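PDB 5UID: aminotransferase TlmJ from Streptoalloteichus hindustanus, which probably transfers amino groups using pyridoxal 5'-phosphate, as a DegT/DnrJ/EryC1-family aminotransferase likely to serve natural-product biosynthesis. Local coordinates for residues Arg317-Arg322 with Gly374-Gly379; Val324-Arg329 with Glu354-Pro359; Ala273-Gln278 with Ser367-Val372. All blocks are in the same frame, centred on the assembly; numbering follows the deposited sequence.

Contact 1. Residues Arg317-Arg322 with Gly374-Gly379; sequences RRLYDR and GEVRAG
R318 lies against G379, and E375 is wedged between L319 and R322, an example of polar side chains filling a helix seam whose inner side a buried leucine closes. R318 is extended from CG to NE: CG lies opposite the backbone N (chi1 -178°), and CD and NE continue the same line, so the chain reaches across to the other backbone. There its NE comes 3.3 Å from G379 CA, with CD nearly as close. Because G379 has no side chain, the arginine can lie directly over the backbone; a CB here would point at R318 CD and press tightly on it. A water takes up the N-H of R318 NE (2.9 Å from NE to the water oxygen) and donates in turn to the backbone O of E375.

The helices involved, 309-321 and 366-383, belong to the C-terminal part of an aminotransferase of fold type I, as expected for this family. Their short segments run at 136° to each other with axes 10.3 Å apart.

On the inner side, L319 and E375 slide past each other in opposite senses, and L319 CD2 rests 3.5 Å from E375 CB. The other methyl, L319 CD1, faces V376 CG2 more loosely at 4.3 Å, and V376 itself goes on to L280 and L286. At the outer side R322, just past the helix end, bends at chi2 (-77°). It thereby lays its methylenes across the E375 carboxylate at about a right angle, with CG 3.2 Å from OE1. The salt bridge from R322 NE to that oxygen is long, 3.7 Å, the two flat groups standing almost perpendicular. R322 NH2 in turn sits 3.2 Å above the R318 guanidinium plane, toward its rim; the nearby E375 charge probably eases this pairing of like groups.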
loop_
_atom_site.group_PDB
_atom_site.type_symbol
_atom_site.label_atom_id
_atom_site.label_comp_id
_atom_site.label_asym_id
_atom_site.label_seq_id
_atom_site.Cartn_x
_atom_site.Cartn_y
_atom_site.Cartn_z
ATOM N N ARG A 317 32.621 6.640 -6.401
ATOM C CA ARG A 317 33.252 6.967 -5.124
ATOM C C ARG A 317 33.790 8.392 -5.127
ATOM O O ARG A 317 33.654 9.117 -4.135
ATOM C CB ARG A 317 34.378 5.976 -4.824
ATOM C CG ARG A 317 33.916 4.632 -4.283
ATOM C CD ARG A 317 34.713 3.489 -4.898
ATOM N NE ARG A 317 36.155 3.719 -4.834
ATOM C CZ ARG A 317 37.054 3.014 -5.513
ATOM N NH1 ARG A 317 38.347 3.290 -5.397
ATOM N NH2 ARG A 317 36.659 2.034 -6.316
ATOM N N ARG A 318 34.411 8.807 -6.233
ATOM C CA ARG A 318 34.946 10.160 -6.323
ATOM C C ARG A 318 33.826 11.193 -6.309
ATOM O O ARG A 318 33.896 12.189 -5.579
ATOM C CB ARG A 318 35.796 10.303 -7.585
ATOM C CG ARG A 318 36.433 11.672 -7.746
ATOM C CD ARG A 318 37.194 11.776 -9.055
ATOM N NE ARG A 318 37.707 13.124 -9.285
ATOM C CZ ARG A 318 38.956 13.502 -9.038
ATOM N NH1 ARG A 318 39.832 12.631 -8.555
ATOM N NH2 ARG A 318 39.331 14.752 -9.278
ATOM N N LEU A 319 32.782 10.968 -7.112
ATOM C CA LEU A 319 31.661 11.904 -7.150
ATOM C C LEU A 319 30.985 12.010 -5.791
ATOM O O LEU A 319 30.582 13.105 -5.375
ATOM C CB LEU A 319 30.656 11.478 -8.220
ATOM C CG LEU A 319 31.157 11.648 -9.654
ATOM C CD1 LEU A 319 30.122 11.184 -10.664
ATOM C CD2 LEU A 319 31.531 13.095 -9.896
ATOM N N TYR A 320 30.858 10.886 -5.080
ATOM C CA TYR A 320 30.274 10.916 -3.743
ATOM C C TYR A 320 31.076 11.818 -2.813
ATOM O O TYR A 320 30.507 12.634 -2.080
ATOM C CB TYR A 320 30.187 9.500 -3.171
ATOM C CG TYR A 320 29.478 9.431 -1.836
ATOM C CD1 TYR A 320 28.106 9.237 -1.769
ATOM C CD2 TYR A 320 30.177 9.570 -0.642
ATOM C CE1 TYR A 320 27.453 9.175 -0.554
ATOM C CE2 TYR A 320 29.528 9.513 0.578
ATOM C CZ TYR A 320 28.166 9.315 0.613
ATOM O OH TYR A 320 27.510 9.254 1.821
ATOM N N ASP A 321 32.405 11.685 -2.831
ATOM C CA ASP A 321 33.247 12.522 -1.982
ATOM C C ASP A 321 33.156 13.997 -2.347
ATOM O O ASP A 321 33.466 14.851 -1.512
ATOM C CB ASP A 321 34.705 12.062 -2.061
ATOM C CG ASP A 321 34.907 10.661 -1.519
ATOM O OD1 ASP A 321 34.054 10.197 -0.735
ATOM O OD2 ASP A 321 35.924 10.027 -1.875
ATOM N N ARG A 322 32.749 14.315 -3.573
ATOM C CA ARG A 322 32.622 15.698 -4.017
ATOM C C ARG A 322 31.211 16.244 -3.848
ATOM O O ARG A 322 30.939 17.367 -4.285
ATOM C CB ARG A 322 33.050 15.821 -5.481
ATOM C CG ARG A 322 34.457 15.314 -5.775
ATOM C CD ARG A 322 35.523 16.297 -5.329
ATOM N NE ARG A 322 36.820 15.988 -5.921
ATOM C CZ ARG A 322 37.730 15.195 -5.362
ATOM N NH1 ARG A 322 37.487 14.627 -4.189
ATOM N NH2 ARG A 322 38.882 14.971 -5.978
ATOM N N GLY A 374 31.085 19.555 -14.176
ATOM C CA GLY A 374 32.472 19.817 -13.821
ATOM C C GLY A 374 33.130 18.650 -13.111
ATOM O O GLY A 374 34.269 18.289 -13.414
ATOM N N GLU A 375 32.422 18.043 -12.155
ATOM C CA GLU A 375 32.984 16.903 -11.440
ATOM C C GLU A 375 33.136 15.687 -12.345
ATOM O O GLU A 375 34.099 14.924 -12.196
ATOM C CB GLU A 375 32.117 16.561 -10.229
ATOM C CG GLU A 375 32.163 17.596 -9.124
ATOM C CD GLU A 375 33.539 17.724 -8.507
ATOM O OE1 GLU A 375 34.315 16.747 -8.583
ATOM O OE2 GLU A 375 33.848 18.799 -7.950
ATOM N N VAL A 376 32.208 15.492 -13.287
ATOM C CA VAL A 376 32.322 14.370 -14.216
ATOM C C VAL A 376 33.537 14.547 -15.119
ATOM O O VAL A 376 34.330 13.616 -15.306
ATOM C CB VAL A 376 31.023 14.202 -15.029
ATOM C CG1 VAL A 376 31.245 13.253 -16.199
ATOM C CG2 VAL A 376 29.906 13.673 -14.140
ATOM N N ARG A 377 33.708 15.746 -15.680
ATOM C CA ARG A 377 34.855 15.998 -16.548
ATOM C C ARG A 377 36.166 15.885 -15.780
ATOM O O ARG A 377 37.139 15.310 -16.281
ATOM C CB ARG A 377 34.731 17.377 -17.201
ATOM C CG ARG A 377 33.559 17.509 -18.169
ATOM C CD ARG A 377 33.544 18.880 -18.830
ATOM N NE ARG A 377 34.749 19.107 -19.623
ATOM C CZ ARG A 377 34.803 19.005 -20.947
ATOM N NH1 ARG A 377 35.946 19.222 -21.581
ATOM N NH2 ARG A 377 33.715 18.695 -21.638
ATOM N N ALA A 378 36.212 16.426 -14.561
ATOM C CA ALA A 378 37.430 16.340 -13.762
ATOM C C ALA A 378 37.695 14.909 -13.310
ATOM O O ALA A 378 38.846 14.457 -13.303
ATOM C CB ALA A 378 37.338 17.274 -12.557
ATOM N N GLY A 379 36.643 14.184 -12.928
ATOM C CA GLY A 379 36.827 12.814 -12.480
ATOM C C GLY A 379 37.369 11.910 -13.570
ATOM O O GLY A 379 38.281 11.113 -13.333
HETATM O O HOH W 1 35.416 14.865 -9.591
#

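Contact 2. Residues Val324-Arg329 with Glu354-Pro359. With SO4 (sulfate ion), chain E.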
loop_
_atom_site.group_PDB
_atom_site.type_symbol
_atom_site.label_atom_id
_atom_site.label_comp_id
_atom_site.label_asym_id
_atom_site.label_seq_id
_atom_site.Cartn_x
_atom_site.Cartn_y
_atom_site.Cartn_z
ATOM N N VAL A 324 28.302 14.700 -5.041
ATOM C CA VAL A 324 27.460 14.376 -6.190
ATOM C C VAL A 324 27.067 12.910 -6.062
ATOM O O VAL A 324 27.882 12.017 -6.316
ATOM C CB VAL A 324 28.162 14.657 -7.524
ATOM C CG1 VAL A 324 27.317 14.154 -8.688
ATOM C CG2 VAL A 324 28.447 16.145 -7.670
ATOM N N TYR A 325 25.822 12.649 -5.685
ATOM C CA TYR A 325 25.363 11.277 -5.559
ATOM C C TYR A 325 25.117 10.672 -6.935
ATOM O O TYR A 325 24.601 11.335 -7.841
ATOM C CB TYR A 325 24.091 11.211 -4.716
ATOM C CG TYR A 325 23.769 9.821 -4.227
ATOM C CD1 TYR A 325 24.456 9.266 -3.157
ATOM C CD2 TYR A 325 22.786 9.061 -4.841
ATOM C CE1 TYR A 325 24.165 7.991 -2.705
ATOM C CE2 TYR A 325 22.487 7.788 -4.401
ATOM C CZ TYR A 325 23.178 7.256 -3.334
ATOM O OH TYR A 325 22.878 5.987 -2.897
ATOM N N THR A 326 25.520 9.413 -7.095
ATOM C CA THR A 326 25.273 8.644 -8.309
ATOM C C THR A 326 24.848 7.243 -7.897
ATOM O O THR A 326 25.060 6.824 -6.757
ATOM C CB THR A 326 26.495 8.549 -9.240
ATOM O OG1 THR A 326 27.609 7.996 -8.531
ATOM C CG2 THR A 326 26.862 9.909 -9.814
ATOM N N THR A 327 24.249 6.517 -8.837
ATOM C CA THR A 327 23.817 5.148 -8.584
ATOM C C THR A 327 23.643 4.443 -9.922
ATOM O O THR A 327 23.850 5.029 -10.988
ATOM C CB THR A 327 22.520 5.109 -7.769
ATOM O OG1 THR A 327 22.221 3.752 -7.413
ATOM C CG2 THR A 327 21.360 5.676 -8.579
ATOM N N PHE A 328 23.261 3.169 -9.858
ATOM C CA PHE A 328 22.931 2.398 -11.048
ATOM C C PHE A 328 21.561 1.760 -10.886
ATOM O O PHE A 328 21.265 1.167 -9.843
ATOM C CB PHE A 328 23.973 1.313 -11.337
ATOM C CG PHE A 328 23.559 0.367 -12.431
ATOM C CD1 PHE A 328 23.628 0.752 -13.759
ATOM C CD2 PHE A 328 23.085 -0.902 -12.127
ATOM C CE1 PHE A 328 23.240 -0.113 -14.769
ATOM C CE2 PHE A 328 22.695 -1.770 -13.130
ATOM C CZ PHE A 328 22.773 -1.375 -14.453
ATOM N N ARG A 329 20.734 1.892 -11.919
ATOM C CA ARG A 329 19.481 1.167 -12.063
ATOM C C ARG A 329 19.457 0.558 -13.457
ATOM O O ARG A 329 19.947 1.174 -14.407
ATOM C CB ARG A 329 18.266 2.089 -11.880
ATOM C CG ARG A 329 18.184 2.790 -10.535
ATOM C CD ARG A 329 17.793 1.829 -9.429
ATOM N NE ARG A 329 17.492 2.538 -8.190
ATOM C CZ ARG A 329 18.402 2.862 -7.279
ATOM N NH1 ARG A 329 18.041 3.510 -6.180
ATOM N NH2 ARG A 329 19.674 2.537 -7.470
ATOM N N GLU A 354 29.307 -0.905 -16.614
ATOM C CA GLU A 354 29.782 0.265 -17.335
ATOM C C GLU A 354 28.889 1.489 -17.209
ATOM O O GLU A 354 29.297 2.573 -17.639
ATOM C CB GLU A 354 29.955 -0.064 -18.825
ATOM C CG GLU A 354 30.997 -1.135 -19.103
ATOM C CD GLU A 354 31.166 -1.415 -20.585
ATOM O OE1 GLU A 354 30.367 -0.886 -21.386
ATOM O OE2 GLU A 354 32.099 -2.164 -20.948
ATOM N N THR A 355 27.700 1.360 -16.632
ATOM C CA THR A 355 26.726 2.440 -16.622
ATOM C C THR A 355 26.694 3.120 -15.260
ATOM O O THR A 355 26.800 2.463 -14.221
ATOM C CB THR A 355 25.331 1.918 -16.976
ATOM O OG1 THR A 355 25.420 1.056 -18.117
ATOM C CG2 THR A 355 24.394 3.071 -17.298
ATOM N N LEU A 356 26.558 4.444 -15.279
ATOM C CA LEU A 356 26.389 5.240 -14.073
ATOM C C LEU A 356 25.324 6.290 -14.347
ATOM O O LEU A 356 25.351 6.946 -15.393
ATOM C CB LEU A 356 27.702 5.909 -13.652
ATOM C CG LEU A 356 27.709 6.561 -12.268
ATOM C CD1 LEU A 356 27.588 5.501 -11.184
ATOM C CD2 LEU A 356 28.957 7.407 -12.063
ATOM N N CYS A 357 24.386 6.439 -13.417
ATOM C CA CYS A 357 23.281 7.378 -13.557
ATOM C C CYS A 357 23.592 8.659 -12.794
ATOM O O CYS A 357 23.897 8.618 -11.598
ATOM C CB CYS A 357 21.980 6.756 -13.048
ATOM S SG CYS A 357 21.527 5.224 -13.895
ATOM N N LEU A 358 23.509 9.794 -13.490
ATOM C CA LEU A 358 23.802 11.106 -12.937
ATOM C C LEU A 358 22.530 11.777 -12.441
ATOM O O LEU A 358 21.428 11.452 -12.895
ATOM C CB LEU A 358 24.473 11.981 -13.995
ATOM C CG LEU A 358 25.723 11.429 -14.681
ATOM C CD1 LEU A 358 26.303 12.476 -15.617
ATOM C CD2 LEU A 358 26.759 10.972 -13.664
ATOM N N PRO A 359 22.649 12.716 -11.501
ATOM C CA PRO A 359 21.462 13.422 -10.999
ATOM C C PRO A 359 20.641 14.037 -12.123
ATOM O O PRO A 359 21.162 14.746 -12.986
ATOM C CB PRO A 359 22.060 14.499 -10.087
ATOM C CG PRO A 359 23.349 13.918 -9.625
ATOM C CD PRO A 359 23.874 13.123 -10.787
HETATM S S SO4 E . 20.993 3.455 -4.035
HETATM O O1 SO4 E . 22.020 4.319 -4.608
HETATM O O2 SO4 E . 20.792 2.293 -4.896
HETATM O O3 SO4 E . 19.743 4.203 -3.921
HETATM O O4 SO4 E . 21.421 3.011 -2.711
#
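A chi1 of 56° places T326 OG1 between its backbone N and carbonyl carbon, against L356 CD1 at 3.6 Å, while CG2 swings toward L358. F328 turns its CG away from the backbone N instead, and the ring comes to lie beside T355, with F328 CE1 3.7 Å from T355 CB. The T355 hydroxyl is held by A351 O. Strand 355-358, paired antiparallel with strand 303-306, takes from this loop a single antiparallel bridge, the hydrogen-bonded pair of T327 with C357: C357 N gives a good bond to T327 O (2.9 Å), whereas the return bond from T327 N to C357 O is weak. P359 CG closes the end over Y325 O at 3.4 Å.

The other side of the loop binds a sulfate. R329, bent at chi2 (-73°), presents its guanidinium edge to the ion: NH1 reaches SO4 O3 at 2.9 Å along a nearly straight bond (168°), and NH2 reaches O2 at 2.8 Å. NH2 also bonds F328 O. T327 OG1 donates to O1, 2.9 Å away. With an alanine here in place of R329, the sulfate would probably lose its charged partner and F328 O a donor. W234 of the second subunit packs on T327 and R329. The bound sulfate suggests that this basic spot can hold an anion, though the ion itself is probably from the crystallisation liquor.

Contact 3. Residues Ala273-Gln278 with Ser367-Val372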
loop_
_atom_site.group_PDB
_atom_site.type_symbol
_atom_site.label_atom_id
_atom_site.label_comp_id
_atom_site.label_asym_id
_atom_site.label_seq_id
_atom_site.Cartn_x
_atom_site.Cartn_y
_atom_site.Cartn_z
ATOM N N ALA A 273 19.207 17.613 -19.351
ATOM C CA ALA A 273 19.876 16.576 -20.131
ATOM C C ALA A 273 20.553 17.152 -21.368
ATOM O O ALA A 273 21.617 16.667 -21.775
ATOM C CB ALA A 273 18.877 15.489 -20.525
ATOM N N GLU A 274 19.963 18.183 -21.973
ATOM C CA GLU A 274 20.599 18.818 -23.122
ATOM C C GLU A 274 21.851 19.580 -22.705
ATOM O O GLU A 274 22.860 19.564 -23.420
ATOM C CB GLU A 274 19.603 19.736 -23.828
ATOM C CG GLU A 274 18.480 18.976 -24.519
ATOM C CD GLU A 274 17.421 19.887 -25.110
ATOM O OE1 GLU A 274 17.400 21.087 -24.760
ATOM O OE2 GLU A 274 16.607 19.398 -25.923
ATOM N N ARG A 275 21.808 20.248 -21.550
ATOM C CA ARG A 275 23.019 20.862 -21.016
ATOM C C ARG A 275 24.068 19.804 -20.696
ATOM O O ARG A 275 25.264 20.014 -20.934
ATOM C CB ARG A 275 22.687 21.691 -19.774
ATOM C CG ARG A 275 23.907 22.267 -19.071
ATOM C CD ARG A 275 24.646 23.270 -19.949
ATOM N NE ARG A 275 25.931 23.659 -19.370
ATOM C CZ ARG A 275 27.111 23.241 -19.817
ATOM N NH1 ARG A 275 27.176 22.429 -20.863
ATOM N NH2 ARG A 275 28.229 23.642 -19.224
ATOM N N TYR A 276 23.638 18.660 -20.156
ATOM C CA TYR A 276 24.552 17.538 -19.960
ATOM C C TYR A 276 25.165 17.098 -21.284
ATOM O O TYR A 276 26.381 16.888 -21.380
ATOM C CB TYR A 276 23.819 16.364 -19.306
ATOM C CG TYR A 276 23.630 16.459 -17.809
ATOM C CD1 TYR A 276 24.334 17.385 -17.049
ATOM C CD2 TYR A 276 22.753 15.604 -17.152
ATOM C CE1 TYR A 276 24.160 17.462 -15.674
ATOM C CE2 TYR A 276 22.570 15.673 -15.785
ATOM C CZ TYR A 276 23.277 16.602 -15.050
ATOM O OH TYR A 276 23.091 16.664 -13.685
ATOM N N ASP A 277 24.330 16.945 -22.318
ATOM C CA ASP A 277 24.839 16.572 -23.635
ATOM C C ASP A 277 25.883 17.568 -24.124
ATOM O O ASP A 277 26.912 17.175 -24.681
ATOM C CB ASP A 277 23.691 16.475 -24.641
ATOM C CG ASP A 277 22.749 15.317 -24.355
ATOM O OD1 ASP A 277 23.153 14.367 -23.649
ATOM O OD2 ASP A 277 21.602 15.359 -24.848
ATOM N N GLN A 278 25.639 18.863 -23.912
ATOM C CA GLN A 278 26.575 19.876 -24.387
ATOM C C GLN A 278 27.917 19.777 -23.672
ATOM O O GLN A 278 28.973 19.877 -24.308
ATOM C CB GLN A 278 25.972 21.269 -24.206
ATOM C CG GLN A 278 26.851 22.398 -24.724
ATOM C CD GLN A 278 26.278 23.769 -24.419
ATOM O OE1 GLN A 278 25.595 23.959 -23.414
ATOM N NE2 GLN A 278 26.550 24.731 -25.294
ATOM N N SER A 367 23.298 25.777 -10.951
ATOM C CA SER A 367 24.554 25.558 -10.241
ATOM C C SER A 367 24.807 24.073 -10.010
ATOM O O SER A 367 25.941 23.599 -10.151
ATOM C CB SER A 367 24.542 26.312 -8.912
ATOM O OG SER A 367 25.679 25.983 -8.134
ATOM N N ASP A 368 23.764 23.322 -9.649
ATOM C CA ASP A 368 23.914 21.880 -9.475
ATOM C C ASP A 368 24.326 21.208 -10.778
ATOM O O ASP A 368 25.205 20.338 -10.786
ATOM C CB ASP A 368 22.609 21.272 -8.958
ATOM C CG ASP A 368 22.236 21.773 -7.574
ATOM O OD1 ASP A 368 23.152 22.031 -6.765
ATOM O OD2 ASP A 368 21.025 21.903 -7.298
ATOM N N VAL A 369 23.699 21.603 -11.889
ATOM C CA VAL A 369 23.994 20.988 -13.182
ATOM C C VAL A 369 25.443 21.237 -13.574
ATOM O O VAL A 369 26.133 20.335 -14.063
ATOM C CB VAL A 369 23.018 21.511 -14.252
ATOM C CG1 VAL A 369 23.382 20.960 -15.624
ATOM C CG2 VAL A 369 21.591 21.144 -13.887
ATOM N N GLU A 370 25.930 22.463 -13.365
ATOM C CA GLU A 370 27.322 22.764 -13.678
ATOM C C GLU A 370 28.279 22.057 -12.726
ATOM O O GLU A 370 29.395 21.703 -13.123
ATOM C CB GLU A 370 27.554 24.277 -13.652
ATOM C CG GLU A 370 26.731 25.047 -14.680
ATOM C CD GLU A 370 27.045 24.640 -16.110
ATOM O OE1 GLU A 370 28.209 24.284 -16.392
ATOM O OE2 GLU A 370 26.124 24.672 -16.954
ATOM N N THR A 371 27.865 21.840 -11.475
ATOM C CA THR A 371 28.692 21.077 -10.546
ATOM C C THR A 371 28.836 19.628 -11.000
ATOM O O THR A 371 29.924 19.048 -10.907
ATOM C CB THR A 371 28.098 21.137 -9.137
ATOM O OG1 THR A 371 27.958 22.504 -8.734
ATOM C CG2 THR A 371 29.000 20.418 -8.142
ATOM N N VAL A 372 27.752 19.032 -11.504
ATOM C CA VAL A 372 27.812 17.652 -11.979
ATOM C C VAL A 372 28.712 17.549 -13.205
ATOM O O VAL A 372 29.594 16.686 -13.276
ATOM C CB VAL A 372 26.396 17.122 -12.272
ATOM C CG1 VAL A 372 26.467 15.780 -12.987
ATOM C CG2 VAL A 372 25.603 16.993 -10.982
#
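V369 is the first residue along 367-372 to meet the other helix, and it does so with one branch. Its CG1 lies opposite the backbone N (chi1 176°), and this carries the methyl between two neighbours: Y276 CE1 at 3.6 Å and R275 CG at 3.7 Å. The backbone also takes part, since V369 O lies in the plane of the Y276 ring, at its edge.

E370 follows. It starts out pointing away from the other helix, yet its chain folds back at chi2 and brings the carboxylate round to R275. The arginine, itself bent at chi2, grips it side-on with two nitrogens, one to each oxygen. R275 NE donates to E370 OE2 over only 2.6 Å, close to its guanidinium plane, while E370 OE1, 2.9 Å from R275 NH2, stands farther out of that plane. Both oxygens use their syn lone pairs. The two flat groups are inclined by 27°, and the bidentate salt bridge lies at the partly exposed edge of an otherwise buried contact.

This is a pairing of two long helices, 249-280 and 366-383, in the fold type I architecture expected of the family. Over these segments their axes approach to 10.4 Å and run in roughly the same direction, 33° apart.

V372, one turn beyond V369, receives the far end of the same tyrosine. Its CB and CG1 both stand 3.6 Å from Y276 OH, and CG1 also touches CZ. The hydroxyl is not left to these carbons: it hydrogen-bonds to P359 O, while the ring also meets that of Y303.

Overall arrangement
All three contacts lie on one side of the chain's centre, their centres 11 to 14 Å apart. Helix 366-383 serves contact 3 with its earlier turns and contact 1 with its later ones. Contact 2 joins both: L319 O and V324 N, 2.8 Å apart, probably hydrogen-bond, linking it to contact 1, with L319 CD1 packed on T326 CG2 at 3.6 Å. Toward contact 3, V372 CG2 lies 4.0 Å from both V324 CG1 and P359 CG. The pyridoxal phosphate is touched by V250, A251 and I254, early in helix 249-280, whose far end enters contact 3. The sulfate, by contrast, belongs to contact 2, beside the second subunit.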